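PDB 5I39: L-amino acid deaminase from Proteus vulgaris, which probably uses bound FAD to deaminate L-amino acids oxidatively at the bacterial membrane. Local coordinates for residues S359-Y364 and F403-F408; P89-L94 and D353-I358; I50-N55 and V382-T387; T232-V237 and D389-K394. All blocks are in the same frame, centred on the assembly; numbering follows the deposited sequence. Where two conformers were deposited one is given.

Contact 1: residues S359-Y364 and F403-F408; sequences SEVKEY and FSLYRF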
loop_
_atom_site.group_PDB
_atom_site.type_symbol
_atom_site.label_atom_id
_atom_site.label_comp_id
_atom_site.label_asym_id
_atom_site.label_seq_id
_atom_site.Cartn_x
_atom_site.Cartn_y
_atom_site.Cartn_z
ATOM N N SER A 359 -5.087 -15.371 2.209
ATOM C CA SER A 359 -5.530 -16.674 2.691
ATOM C C SER A 359 -6.531 -17.367 1.796
ATOM O O SER A 359 -7.349 -16.726 1.144
ATOM C CB SER A 359 -6.170 -16.491 4.072
ATOM O OG SER A 359 -6.430 -17.730 4.711
ATOM N N GLU A 360 -6.480 -18.699 1.819
ATOM C CA GLU A 360 -7.589 -19.515 1.360
ATOM C C GLU A 360 -8.745 -19.391 2.346
ATOM O O GLU A 360 -8.572 -18.972 3.495
ATOM C CB GLU A 360 -7.184 -20.983 1.258
ATOM C CG GLU A 360 -6.084 -21.262 0.253
ATOM C CD GLU A 360 -5.785 -22.742 0.118
ATOM O OE1 GLU A 360 -6.685 -23.493 -0.311
ATOM O OE2 GLU A 360 -4.653 -23.157 0.439
ATOM N N VAL A 361 -9.921 -19.782 1.874
ATOM C CA VAL A 361 -11.141 -19.787 2.669
ATOM C C VAL A 361 -11.690 -21.203 2.554
ATOM O O VAL A 361 -12.192 -21.594 1.500
ATOM C CB VAL A 361 -12.151 -18.735 2.160
ATOM C CG1 VAL A 361 -13.444 -18.771 2.968
ATOM C CG2 VAL A 361 -11.538 -17.343 2.224
ATOM N N LYS A 362 -11.583 -21.973 3.634
ATOM C CA LYS A 362 -11.980 -23.391 3.619
ATOM C C LYS A 362 -13.459 -23.598 3.257
ATOM O O LYS A 362 -13.812 -24.597 2.639
ATOM C CB LYS A 362 -11.625 -24.091 4.942
ATOM C CG LYS A 362 -12.374 -23.615 6.182
ATOM C CD LYS A 362 -11.936 -24.353 7.447
ATOM C CE LYS A 362 -10.492 -24.063 7.834
ATOM N NZ LYS A 362 -10.151 -24.555 9.198
ATOM N N GLU A 363 -14.300 -22.629 3.608
ATOM C CA GLU A 363 -15.731 -22.672 3.306
ATOM C C GLU A 363 -16.035 -22.554 1.803
ATOM O O GLU A 363 -17.088 -23.001 1.344
ATOM C CB GLU A 363 -16.466 -21.561 4.071
ATOM C CG GLU A 363 -16.431 -21.695 5.596
ATOM C CD GLU A 363 -15.195 -21.099 6.262
ATOM O OE1 GLU A 363 -14.218 -20.735 5.567
ATOM O OE2 GLU A 363 -15.195 -21.008 7.505
ATOM N N TYR A 364 -15.117 -21.943 1.051
ATOM C CA TYR A 364 -15.286 -21.697 -0.383
ATOM C C TYR A 364 -14.022 -22.043 -1.167
ATOM O O TYR A 364 -13.233 -21.156 -1.491
ATOM C CB TYR A 364 -15.674 -20.232 -0.617
ATOM C CG TYR A 364 -17.003 -19.896 0.005
ATOM C CD1 TYR A 364 -18.195 -20.129 -0.680
ATOM C CD2 TYR A 364 -17.075 -19.390 1.303
ATOM C CE1 TYR A 364 -19.420 -19.842 -0.099
ATOM C CE2 TYR A 364 -18.297 -19.107 1.895
ATOM C CZ TYR A 364 -19.465 -19.335 1.188
ATOM O OH TYR A 364 -20.683 -19.057 1.762
ATOM N N PHE A 403 -0.247 -15.236 7.522
ATOM C CA PHE A 403 -1.285 -14.461 6.836
ATOM C C PHE A 403 -2.623 -15.193 6.756
ATOM O O PHE A 403 -3.577 -14.676 6.181
ATOM C CB PHE A 403 -0.816 -14.094 5.426
ATOM C CG PHE A 403 0.606 -13.614 5.371
ATOM C CD1 PHE A 403 1.018 -12.544 6.152
ATOM C CD2 PHE A 403 1.536 -14.232 4.541
ATOM C CE1 PHE A 403 2.329 -12.099 6.107
ATOM C CE2 PHE A 403 2.847 -13.791 4.491
ATOM C CZ PHE A 403 3.246 -12.723 5.273
ATOM N N SER A 404 -2.706 -16.368 7.373
ATOM C CA SER A 404 -3.909 -17.186 7.307
ATOM C C SER A 404 -5.079 -16.536 8.033
ATOM O O SER A 404 -4.911 -15.920 9.088
ATOM C CB SER A 404 -3.644 -18.560 7.924
ATOM O OG SER A 404 -4.832 -19.333 7.990
ATOM N N LEU A 405 -6.268 -16.745 7.480
ATOM C CA LEU A 405 -7.517 -16.318 8.094
ATOM C C LEU A 405 -7.794 -17.063 9.406
ATOM O O LEU A 405 -8.532 -16.565 10.257
ATOM C CB LEU A 405 -8.661 -16.554 7.103
ATOM C CG LEU A 405 -10.091 -16.206 7.509
ATOM C CD1 LEU A 405 -10.213 -14.739 7.884
ATOM C CD2 LEU A 405 -11.036 -16.550 6.369
ATOM N N TYR A 406 -7.195 -18.243 9.568
ATOM C CA TYR A 406 -7.497 -19.153 10.683
ATOM C C TYR A 406 -6.444 -19.153 11.790
ATOM O O TYR A 406 -6.393 -20.078 12.603
ATOM C CB TYR A 406 -7.714 -20.563 10.120
ATOM C CG TYR A 406 -8.725 -20.530 9.004
ATOM C CD1 TYR A 406 -10.088 -20.442 9.285
ATOM C CD2 TYR A 406 -8.323 -20.514 7.668
ATOM C CE1 TYR A 406 -11.025 -20.371 8.268
ATOM C CE2 TYR A 406 -9.255 -20.443 6.645
ATOM C CZ TYR A 406 -10.602 -20.372 6.949
ATOM O OH TYR A 406 -11.522 -20.303 5.933
ATOM N N ARG A 407 -5.634 -18.097 11.843
ATOM C CA ARG A 407 -4.567 -17.966 12.840
ATOM C C ARG A 407 -5.010 -17.353 14.172
ATOM O O ARG A 407 -4.243 -17.365 15.131
ATOM C CB ARG A 407 -3.420 -17.129 12.268
ATOM C CG ARG A 407 -3.681 -15.629 12.150
ATOM C CD ARG A 407 -2.529 -14.982 11.414
ATOM N NE ARG A 407 -2.598 -13.522 11.329
ATOM C CZ ARG A 407 -3.020 -12.815 10.276
ATOM N NH1 ARG A 407 -3.497 -13.407 9.186
ATOM N NH2 ARG A 407 -2.982 -11.484 10.319
ATOM N N PHE A 408 -6.222 -16.804 14.220
ATOM C CA PHE A 408 -6.673 -15.997 15.360
ATOM C C PHE A 408 -7.326 -16.853 16.445
ATOM O O PHE A 408 -7.765 -17.978 16.205
ATOM C CB PHE A 408 -7.632 -14.902 14.881
ATOM C CG PHE A 408 -7.088 -14.081 13.740
ATOM C CD1 PHE A 408 -6.133 -13.098 13.969
ATOM C CD2 PHE A 408 -7.516 -14.301 12.434
ATOM C CE1 PHE A 408 -5.619 -12.347 12.919
ATOM C CE2 PHE A 408 -7.012 -13.549 11.380
ATOM C CZ PHE A 408 -6.064 -12.569 11.625
ATOM O OXT PHE A 408 -7.422 -16.433 17.598
#

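Contact 2: residues P89-L94 and D353-I358; sequences PDETFL and DENPII. With EDO (1,2-ethanediol), chain H.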
loop_
_atom_site.group_PDB
_atom_site.type_symbol
_atom_site.label_atom_id
_atom_site.label_comp_id
_atom_site.label_asym_id
_atom_site.label_seq_id
_atom_site.Cartn_x
_atom_site.Cartn_y
_atom_site.Cartn_z
ATOM N N PRO A 89 8.147 -6.952 11.904
ATOM C CA PRO A 89 8.428 -8.231 12.547
ATOM C C PRO A 89 8.733 -9.308 11.514
ATOM O O PRO A 89 8.520 -9.106 10.312
ATOM C CB PRO A 89 7.129 -8.535 13.294
ATOM C CG PRO A 89 6.079 -7.899 12.464
ATOM C CD PRO A 89 6.709 -6.629 11.967
ATOM N N ASP A 90 9.210 -10.456 11.978
ATOM C CA ASP A 90 9.568 -11.546 11.077
ATOM C C ASP A 90 8.406 -11.984 10.179
ATOM O O ASP A 90 8.626 -12.423 9.057
ATOM C CB ASP A 90 10.101 -12.745 11.865
ATOM C CG ASP A 90 10.778 -13.769 10.975
ATOM O OD1 ASP A 90 11.688 -13.376 10.212
ATOM O OD2 ASP A 90 10.404 -14.960 11.035
ATOM N N GLU A 91 7.176 -11.841 10.661
ATOM C CA GLU A 91 6.006 -12.244 9.886
ATOM C C GLU A 91 5.891 -11.484 8.560
ATOM O O GLU A 91 5.511 -12.073 7.549
ATOM C CB GLU A 91 4.722 -12.077 10.713
ATOM C CG GLU A 91 4.539 -13.118 11.820
ATOM C CD GLU A 91 5.422 -12.913 13.050
ATOM O OE1 GLU A 91 6.028 -11.835 13.211
ATOM O OE2 GLU A 91 5.517 -13.839 13.879
ATOM N N THR A 92 6.229 -10.195 8.567
ATOM C CA THR A 92 6.066 -9.345 7.384
ATOM C C THR A 92 7.364 -8.761 6.828
ATOM O O THR A 92 7.323 -8.071 5.805
ATOM C CB THR A 92 5.083 -8.198 7.671
ATOM O OG1 THR A 92 5.533 -7.473 8.820
ATOM C CG2 THR A 92 3.675 -8.743 7.909
ATOM N N PHE A 93 8.514 -9.049 7.438
ATOM C CA PHE A 93 9.745 -8.433 6.962
ATOM C C PHE A 93 10.004 -8.744 5.486
ATOM O O PHE A 93 10.212 -7.829 4.687
ATOM C CB PHE A 93 10.972 -8.832 7.778
ATOM C CG PHE A 93 12.233 -8.280 7.195
ATOM C CD1 PHE A 93 12.588 -6.955 7.422
ATOM C CD2 PHE A 93 12.994 -9.034 6.312
ATOM C CE1 PHE A 93 13.717 -6.415 6.832
ATOM C CE2 PHE A 93 14.121 -8.497 5.713
ATOM C CZ PHE A 93 14.487 -7.187 5.979
ATOM N N LEU A 94 10.008 -10.021 5.121
ATOM C CA LEU A 94 10.318 -10.385 3.735
ATOM C C LEU A 94 9.256 -9.890 2.752
ATOM O O LEU A 94 9.572 -9.496 1.639
ATOM C CB LEU A 94 10.562 -11.887 3.589
ATOM C CG LEU A 94 11.891 -12.374 4.171
ATOM C CD1 LEU A 94 11.944 -13.891 4.116
ATOM C CD2 LEU A 94 13.104 -11.784 3.456
ATOM N N ASP A 353 -3.474 -8.808 14.961
ATOM C CA ASP A 353 -2.013 -8.853 15.118
ATOM C C ASP A 353 -1.257 -7.901 14.171
ATOM O O ASP A 353 -0.034 -7.978 14.080
ATOM C CB ASP A 353 -1.502 -10.296 14.981
ATOM C CG ASP A 353 -1.736 -10.889 13.605
ATOM O OD1 ASP A 353 -2.190 -10.175 12.681
ATOM O OD2 ASP A 353 -1.469 -12.094 13.438
ATOM N N GLU A 354 -2.011 -7.046 13.465
ATOM C CA GLU A 354 -1.474 -6.006 12.567
ATOM C C GLU A 354 -0.778 -6.549 11.312
ATOM O O GLU A 354 -0.088 -5.808 10.610
ATOM C CB GLU A 354 -0.561 -5.032 13.332
ATOM C CG GLU A 354 -1.255 -4.370 14.517
ATOM C CD GLU A 354 -0.351 -3.473 15.347
ATOM O OE1 GLU A 354 0.874 -3.430 15.101
ATOM O OE2 GLU A 354 -0.880 -2.809 16.264
ATOM N N ASN A 355 -0.985 -7.827 11.003
ATOM C CA ASN A 355 -0.414 -8.435 9.800
ATOM C C ASN A 355 -1.520 -8.718 8.781
ATOM O O ASN A 355 -2.691 -8.789 9.147
ATOM C CB ASN A 355 0.353 -9.706 10.156
ATOM C CG ASN A 355 1.547 -9.428 11.048
ATOM O OD1 ASN A 355 2.141 -8.348 10.993
ATOM N ND2 ASN A 355 1.901 -10.397 11.881
ATOM N N PRO A 356 -1.158 -8.874 7.490
ATOM C CA PRO A 356 -2.176 -9.058 6.454
ATOM C C PRO A 356 -2.994 -10.340 6.572
ATOM O O PRO A 356 -2.602 -11.278 7.275
ATOM C CB PRO A 356 -1.348 -9.096 5.159
ATOM C CG PRO A 356 -0.098 -8.357 5.480
ATOM C CD PRO A 356 0.187 -8.751 6.899
ATOM N N ILE A 357 -4.135 -10.348 5.887
ATOM C CA ILE A 357 -4.898 -11.574 5.659
ATOM C C ILE A 357 -4.790 -11.888 4.171
ATOM O O ILE A 357 -5.378 -11.204 3.331
ATOM C CB ILE A 357 -6.358 -11.477 6.141
ATOM C CG1 ILE A 357 -6.378 -11.226 7.657
ATOM C CG2 ILE A 357 -7.104 -12.765 5.812
ATOM C CD1 ILE A 357 -7.744 -10.921 8.245
ATOM N N ILE A 358 -3.991 -12.909 3.873
ATOM C CA ILE A 358 -3.732 -13.373 2.513
ATOM C C ILE A 358 -3.929 -14.873 2.629
ATOM O O ILE A 358 -3.054 -15.570 3.138
ATOM C CB ILE A 358 -2.297 -13.056 2.042
ATOM C CG1 ILE A 358 -1.990 -11.556 2.163
ATOM C CG2 ILE A 358 -2.109 -13.517 0.600
ATOM C CD1 ILE A 358 -0.507 -11.244 2.199
HETATM C C1 EDO H . -0.290 -1.954 9.883
HETATM O O1 EDO H . 0.676 -2.819 10.489
HETATM C C2 EDO H . -0.536 -0.716 10.728
HETATM O O2 EDO H . -1.143 -1.079 11.978
HETATM O O HOH W 1 3.823 -10.135 14.082
HETATM O O HOH W 2 3.232 -5.984 9.543
#

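Contact 3: residues I50-N55 and V382-T387; sequences IMTAIN and VSAELT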
loop_
_atom_site.group_PDB
_atom_site.type_symbol
_atom_site.label_atom_id
_atom_site.label_comp_id
_atom_site.label_asym_id
_atom_site.label_seq_id
_atom_site.Cartn_x
_atom_site.Cartn_y
_atom_site.Cartn_z
ATOM N N ILE A 50 -5.754 -5.087 -8.351
ATOM C CA ILE A 50 -5.039 -4.799 -9.592
ATOM C C ILE A 50 -3.759 -5.627 -9.713
ATOM O O ILE A 50 -3.511 -6.247 -10.754
ATOM C CB ILE A 50 -4.713 -3.296 -9.707
ATOM C CG1 ILE A 50 -5.999 -2.488 -9.933
ATOM C CG2 ILE A 50 -3.742 -3.024 -10.853
ATOM C CD1 ILE A 50 -5.857 -1.012 -9.635
HETATM N N MSE A 51 -2.943 -5.636 -8.660
HETATM C CA MSE A 51 -1.659 -6.344 -8.710
HETATM C C MSE A 51 -1.880 -7.837 -8.803
HETATM O O MSE A 51 -1.160 -8.529 -9.530
HETATM C CB MSE A 51 -0.779 -5.976 -7.516
HETATM C CG MSE A 51 -0.363 -4.499 -7.521
HETATM SE SE MSE A 51 0.625 -3.935 -9.117
HETATM C CE MSE A 51 2.240 -4.986 -8.733
ATOM N N THR A 52 -2.882 -8.355 -8.092
ATOM C CA THR A 52 -3.206 -9.778 -8.190
ATOM C C THR A 52 -3.668 -10.135 -9.605
ATOM O O THR A 52 -3.243 -11.149 -10.152
ATOM C CB THR A 52 -4.243 -10.206 -7.136
ATOM O OG1 THR A 52 -3.778 -9.842 -5.832
ATOM C CG2 THR A 52 -4.436 -11.707 -7.153
ATOM N N ALA A 53 -4.521 -9.300 -10.190
ATOM C CA ALA A 53 -4.983 -9.505 -11.566
ATOM C C ALA A 53 -3.828 -9.559 -12.564
ATOM O O ALA A 53 -3.786 -10.437 -13.423
ATOM C CB ALA A 53 -5.967 -8.417 -11.960
ATOM N N ILE A 54 -2.882 -8.633 -12.436
ATOM C CA ILE A 54 -1.700 -8.633 -13.297
ATOM C C ILE A 54 -0.933 -9.954 -13.177
ATOM O O ILE A 54 -0.540 -10.551 -14.182
ATOM C CB ILE A 54 -0.773 -7.449 -12.957
ATOM C CG1 ILE A 54 -1.413 -6.132 -13.413
ATOM C CG2 ILE A 54 0.599 -7.607 -13.608
ATOM C CD1 ILE A 54 -0.831 -4.898 -12.754
ATOM N N ASN A 55 -0.719 -10.394 -11.941
ATOM C CA ASN A 55 0.000 -11.634 -11.694
ATOM C C ASN A 55 -0.700 -12.840 -12.338
ATOM O O ASN A 55 -0.053 -13.695 -12.941
ATOM C CB ASN A 55 0.168 -11.828 -10.189
ATOM C CG ASN A 55 1.129 -12.947 -9.843
ATOM O OD1 ASN A 55 0.762 -14.115 -9.869
ATOM N ND2 ASN A 55 2.362 -12.594 -9.503
ATOM N N VAL A 382 4.250 -8.642 -3.858
ATOM C CA VAL A 382 4.463 -9.963 -3.280
ATOM C C VAL A 382 3.148 -10.583 -2.814
ATOM O O VAL A 382 2.921 -11.770 -3.044
ATOM C CB VAL A 382 5.498 -9.925 -2.139
ATOM C CG1 VAL A 382 5.779 -11.333 -1.630
ATOM C CG2 VAL A 382 6.798 -9.291 -2.610
ATOM N N SER A 383 2.283 -9.809 -2.162
ATOM C CA SER A 383 0.989 -10.369 -1.756
ATOM C C SER A 383 0.153 -10.769 -2.974
ATOM O O SER A 383 -0.602 -11.728 -2.897
ATOM C CB SER A 383 0.220 -9.461 -0.801
ATOM O OG SER A 383 -0.124 -8.244 -1.403
ATOM N N ALA A 384 0.323 -10.079 -4.103
ATOM C CA ALA A 384 -0.319 -10.493 -5.357
ATOM C C ALA A 384 0.125 -11.893 -5.775
ATOM O O ALA A 384 -0.701 -12.745 -6.107
ATOM C CB ALA A 384 0.002 -9.507 -6.464
ATOM N N GLU A 385 1.435 -12.121 -5.769
ATOM C CA GLU A 385 1.970 -13.435 -6.119
ATOM C C GLU A 385 1.488 -14.511 -5.150
ATOM O O GLU A 385 1.071 -15.592 -5.576
ATOM C CB GLU A 385 3.492 -13.425 -6.167
ATOM C CG GLU A 385 4.067 -14.761 -6.620
ATOM C CD GLU A 385 5.574 -14.792 -6.711
ATOM O OE1 GLU A 385 6.222 -13.772 -6.426
ATOM O OE2 GLU A 385 6.114 -15.857 -7.060
ATOM N N LEU A 386 1.567 -14.224 -3.852
ATOM C CA LEU A 386 1.129 -15.183 -2.841
ATOM C C LEU A 386 -0.356 -15.517 -2.980
ATOM O O LEU A 386 -0.740 -16.678 -2.855
ATOM C CB LEU A 386 1.432 -14.678 -1.428
ATOM C CG LEU A 386 1.045 -15.638 -0.291
ATOM C CD1 LEU A 386 1.709 -17.008 -0.419
ATOM C CD2 LEU A 386 1.387 -15.002 1.042
ATOM N N THR A 387 -1.177 -14.505 -3.242
ATOM C CA THR A 387 -2.611 -14.709 -3.420
ATOM C C THR A 387 -2.876 -15.654 -4.587
ATOM O O THR A 387 -3.675 -16.585 -4.474
ATOM C CB THR A 387 -3.321 -13.368 -3.643
ATOM O OG1 THR A 387 -3.163 -12.554 -2.478
ATOM C CG2 THR A 387 -4.799 -13.558 -3.897
#

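Contact 4: residues T232-V237 and D389-K394; sequences TSQVVV and DLLLGK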
loop_
_atom_site.group_PDB
_atom_site.type_symbol
_atom_site.label_atom_id
_atom_site.label_comp_id
_atom_site.label_asym_id
_atom_site.label_seq_id
_atom_site.Cartn_x
_atom_site.Cartn_y
_atom_site.Cartn_z
ATOM N N THR A 232 -17.572 -18.057 -13.309
ATOM C CA THR A 232 -16.192 -18.329 -12.909
ATOM C C THR A 232 -16.206 -19.344 -11.781
ATOM O O THR A 232 -17.229 -19.514 -11.119
ATOM C CB THR A 232 -15.457 -17.057 -12.413
ATOM O OG1 THR A 232 -14.054 -17.327 -12.294
ATOM C CG2 THR A 232 -15.999 -16.560 -11.053
ATOM N N SER A 233 -15.071 -20.002 -11.565
ATOM C CA SER A 233 -14.881 -20.862 -10.394
ATOM C C SER A 233 -13.745 -20.390 -9.486
ATOM O O SER A 233 -13.404 -21.066 -8.520
ATOM C CB SER A 233 -14.648 -22.309 -10.832
ATOM O OG SER A 233 -13.412 -22.447 -11.509
ATOM N N GLN A 234 -13.176 -19.217 -9.781
ATOM C CA GLN A 234 -12.030 -18.691 -9.034
ATOM C C GLN A 234 -12.253 -17.223 -8.716
ATOM O O GLN A 234 -12.528 -16.428 -9.612
ATOM C CB GLN A 234 -10.740 -18.885 -9.830
ATOM C CG GLN A 234 -10.418 -20.353 -10.069
ATOM C CD GLN A 234 -9.194 -20.573 -10.938
ATOM O OE1 GLN A 234 -9.038 -19.944 -11.989
ATOM N NE2 GLN A 234 -8.334 -21.488 -10.523
ATOM N N VAL A 235 -12.143 -16.882 -7.434
ATOM C CA VAL A 235 -12.485 -15.550 -6.947
ATOM C C VAL A 235 -11.407 -15.042 -5.995
ATOM O O VAL A 235 -10.966 -15.766 -5.103
ATOM C CB VAL A 235 -13.860 -15.539 -6.234
ATOM C CG1 VAL A 235 -14.214 -14.140 -5.738
ATOM C CG2 VAL A 235 -14.950 -16.045 -7.171
ATOM N N VAL A 236 -10.998 -13.789 -6.198
ATOM C CA VAL A 236 -10.119 -13.082 -5.272
ATOM C C VAL A 236 -10.923 -11.958 -4.634
ATOM O O VAL A 236 -11.445 -11.092 -5.333
ATOM C CB VAL A 236 -8.895 -12.478 -5.983
ATOM C CG1 VAL A 236 -8.043 -11.675 -5.002
ATOM C CG2 VAL A 236 -8.064 -13.573 -6.638
ATOM N N VAL A 237 -11.007 -11.971 -3.309
ATOM C CA VAL A 237 -11.645 -10.885 -2.571
ATOM C C VAL A 237 -10.556 -9.908 -2.137
ATOM O O VAL A 237 -9.736 -10.221 -1.272
ATOM C CB VAL A 237 -12.459 -11.408 -1.375
ATOM C CG1 VAL A 237 -13.048 -10.257 -0.567
ATOM C CG2 VAL A 237 -13.569 -12.317 -1.883
ATOM N N ASP A 389 -0.702 -17.812 -5.858
ATOM C CA ASP A 389 -0.175 -19.123 -5.458
ATOM C C ASP A 389 -1.209 -19.895 -4.640
ATOM O O ASP A 389 -1.450 -21.079 -4.884
ATOM C CB ASP A 389 1.100 -18.991 -4.613
ATOM C CG ASP A 389 2.291 -18.440 -5.384
ATOM O OD1 ASP A 389 2.284 -18.452 -6.631
ATOM O OD2 ASP A 389 3.247 -18.002 -4.710
ATOM N N LEU A 390 -1.818 -19.222 -3.668
ATOM C CA LEU A 390 -2.831 -19.856 -2.822
ATOM C C LEU A 390 -4.064 -20.255 -3.619
ATOM O O LEU A 390 -4.587 -21.356 -3.444
ATOM C CB LEU A 390 -3.226 -18.942 -1.666
ATOM C CG LEU A 390 -2.146 -18.688 -0.611
ATOM C CD1 LEU A 390 -2.643 -17.659 0.390
ATOM C CD2 LEU A 390 -1.739 -19.962 0.107
ATOM N N LEU A 391 -4.513 -19.377 -4.511
ATOM C CA LEU A 391 -5.663 -19.674 -5.365
ATOM C C LEU A 391 -5.431 -20.927 -6.205
ATOM O O LEU A 391 -6.316 -21.769 -6.339
ATOM C CB LEU A 391 -5.953 -18.488 -6.288
ATOM C CG LEU A 391 -7.125 -18.632 -7.269
ATOM C CD1 LEU A 391 -8.453 -18.762 -6.532
ATOM C CD2 LEU A 391 -7.150 -17.455 -8.232
ATOM N N LEU A 392 -4.229 -21.035 -6.759
ATOM C CA LEU A 392 -3.909 -22.077 -7.725
ATOM C C LEU A 392 -3.289 -23.329 -7.103
ATOM O O LEU A 392 -3.061 -24.312 -7.808
ATOM C CB LEU A 392 -3.000 -21.492 -8.812
ATOM C CG LEU A 392 -3.607 -20.295 -9.563
ATOM C CD1 LEU A 392 -2.587 -19.665 -10.497
ATOM C CD2 LEU A 392 -4.868 -20.665 -10.335
ATOM N N GLY A 393 -3.039 -23.314 -5.795
ATOM C CA GLY A 393 -2.422 -24.453 -5.118
ATOM C C GLY A 393 -0.951 -24.661 -5.428
ATOM O O GLY A 393 -0.446 -25.776 -5.285
ATOM N N LYS A 394 -0.269 -23.593 -5.839
ATOM C CA LYS A 394 1.157 -23.637 -6.151
ATOM C C LYS A 394 1.956 -23.563 -4.859
ATOM O O LYS A 394 1.500 -22.985 -3.873
ATOM C CB LYS A 394 1.533 -22.454 -7.058
ATOM C CG LYS A 394 2.930 -22.520 -7.661
ATOM C CD LYS A 394 3.253 -21.277 -8.475
ATOM C CE LYS A 394 4.682 -21.298 -8.993
ATOM N NZ LYS A 394 5.034 -20.024 -9.676
#

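Contact 1: residues S359-Y364 and F403-F408
Lys362 CE covers one face of the Tyr406 ring, 3.7 Å from the centroid, and Leu405 CB lies over the rim of the other, while the tyrosine hydroxyl is pushed into the type I turn formed by Val361 to Tyr364. Lys362 NZ follows over the same face as CE in a cation-pi contact, 18° off the ring normal. The lysine can fold back like this because its chain bends at chi3 (66°). At the rim Glu363 comes from the opposite direction: Tyr406 OH donates to Glu363 OE1 at 2.8 Å, in the plane of the ring and on the syn lone pair of the carboxylate. The same OH accepts from Lys362 N, also at 2.8 Å.

Further back, on strand 357-360, Ser359 OG accepts a nearly straight bond from Leu405 N (2.9 Å, 167°) and donates in turn to Glu360 O. Leu405 turns inward onto Ile369 of strand 367-371. Two hydroxyls, each donor and acceptor, thus join the tail to the edge strand and to the turn after it. With its hydroxyl fixed in two directions and a cation over its face, the Tyr406 ring is probably held against rotation and its phenol polarised toward the carboxylate.

Contact 2: residues P89-L94 and D353-I358
Thr92 and Asn355 meet at the close-packed end of this contact, where the methyl of the threonine is set against both the amide and the proline that follows it. Thr92 CG2 lies 3.5 Å from Asn355 OD1 and 3.6 Å from Pro356 CD. Next to it the aliphatic part of Glu91 covers the other end of the amide, with Glu91 CB 3.5 Å from Asn355 ND2. Pro356 also packs on Glu379 of helix 376-392, and its side chain is about 8 Å from the bound FAD.

The contact brings the first turn of helix 90-103 up to the loop leading into strand 357-360, an edge strand of the Rossmann-type FAD-binding sheet. That loop is shaped by an Asx turn, in which Asp353 OD1 accepts from Asn355 N at 3.1 Å. Asp353 OD2 forms a salt bridge with Arg407 of the C-terminal tail.

On the looser side, water takes over from direct contact. One molecule accepts from Asn355 ND2 at 2.9 Å and gives a weak bond to Glu91 OE1; the bend at chi2 (75°) turns the carboxylate away from the amide, and the water spans the gap. A second water donates to Asn355 OD1 at 3.0 Å and is also bonded to Thr92 OG1. Beyond the amide, a 1,2-ethanediol, probably from the crystallisation liquor, donates through O1 to Glu354 O.

Contact 3: residues I50-N55 and V382-T387
Helix 47-58, which follows the first strand of the Rossmann-type FAD-binding domain, packs here against helix 376-392, the last long helix of the chain. The segment axes approach to 8.1 Å and cross at -56°. The close approach is made at Ala384, whose methyl is set against the backbone of the other helix: Ala384 CB is 3.4 Å from Met51 O and 3.5 Å from Thr52 N. Met51, a selenomethionine in this crystal, adds its CB at the side of the same methyl, while the rest of its chain runs on to Met193 of helix 189-199.

Thr52 lies along the other flank. Its CG2 meets Thr387 CG2 at 3.8 Å, the two side chains crossing at about a right angle. The hydroxyls of both threonines turn back to their own helices. Thr52 OG1 bonds to Leu48 O, and Thr387 OG1 donates to Ser383 O at 2.7 Å; that carbonyl also receives Thr387 N, from the opposite face of its plane.

One turn on, Asn55 reaches across with its CG anti to the backbone N (chi1 -169°). This lays the amide beside the backbone of Glu385, ND2 being 3.5 Å from Glu385 CA. The oxygens are engaged elsewhere: Asn55 OD1 is hydrogen-bonded to Arg59 and Glu385 OE1 is in a salt bridge with Arg102. An alanine and two threonines at the crossing, with Asn55 and Glu385 beside them, join the probable GxGxxG dinucleotide-binding helix to the C-terminal helix, a pairing that fits the FAD-binding domain of DAO-family flavoproteins.

Contact 4: residues T232-V237 and D389-K394
Leu391 reaches from the last turn of helix 376-392 to the start of strand 235-237, and its two methyls make most of the contact. Leu391 CD1 lies 4.0 Å from Gln234 CB and 4.2 Å from Val235 O. CD2 faces Val236, where Leu391 CD2 and Val236 CG2 are 4.3 Å apart. With CG anti to the backbone N (chi1 179°), the leucine extends far enough to touch all three residues. Leu392 adds a smaller contact alongside, its CD2 against the end of the Gln234 side chain; Leu392 also packs on Arg59 and Leu61.

Around this first shell, the central strands hold both partners. Val236 lies between Val40 and Val42 of strand 40-43 and Val368 of strand 367-371, and Leu391 packs on Val368 as well. An ST turn fixes the approach of Gln234: its N donates to Thr232 OG1 (3.3 Å, 171°). The helix ends at Gly393, which takes a positive phi of 72°, and Lys394 N closes the end by bonding to Asp389 O at 2.9 Å. The contact is almost wholly van der Waals, so close packing of aliphatic parts, Gln234 CB included, rather than directed polar bonds, probably governs how the helix end sits.

From the N terminus, helix 47-58 opens the longest loop, which contact 3 closes when the chain reaches helix 376-392. Contact 2, between 89-94 and 353-358, lies wholly within that span. Contact 4 starts later, at 232-237, and ends beyond 382-387, so it crosses both contacts 2 and 3. Contact 1 follows contact 2 in series along strand 357-360 and crosses contacts 3 and 4, since its second segment is the C-terminal tail. Ile358 of contact 2 packs on Thr387 of contact 3, and Phe403 of contact 1 on Leu386. Together they tie the dinucleotide-binding sheet, helices 47-58 and 376-392, helix 90-103 and the tail into one body.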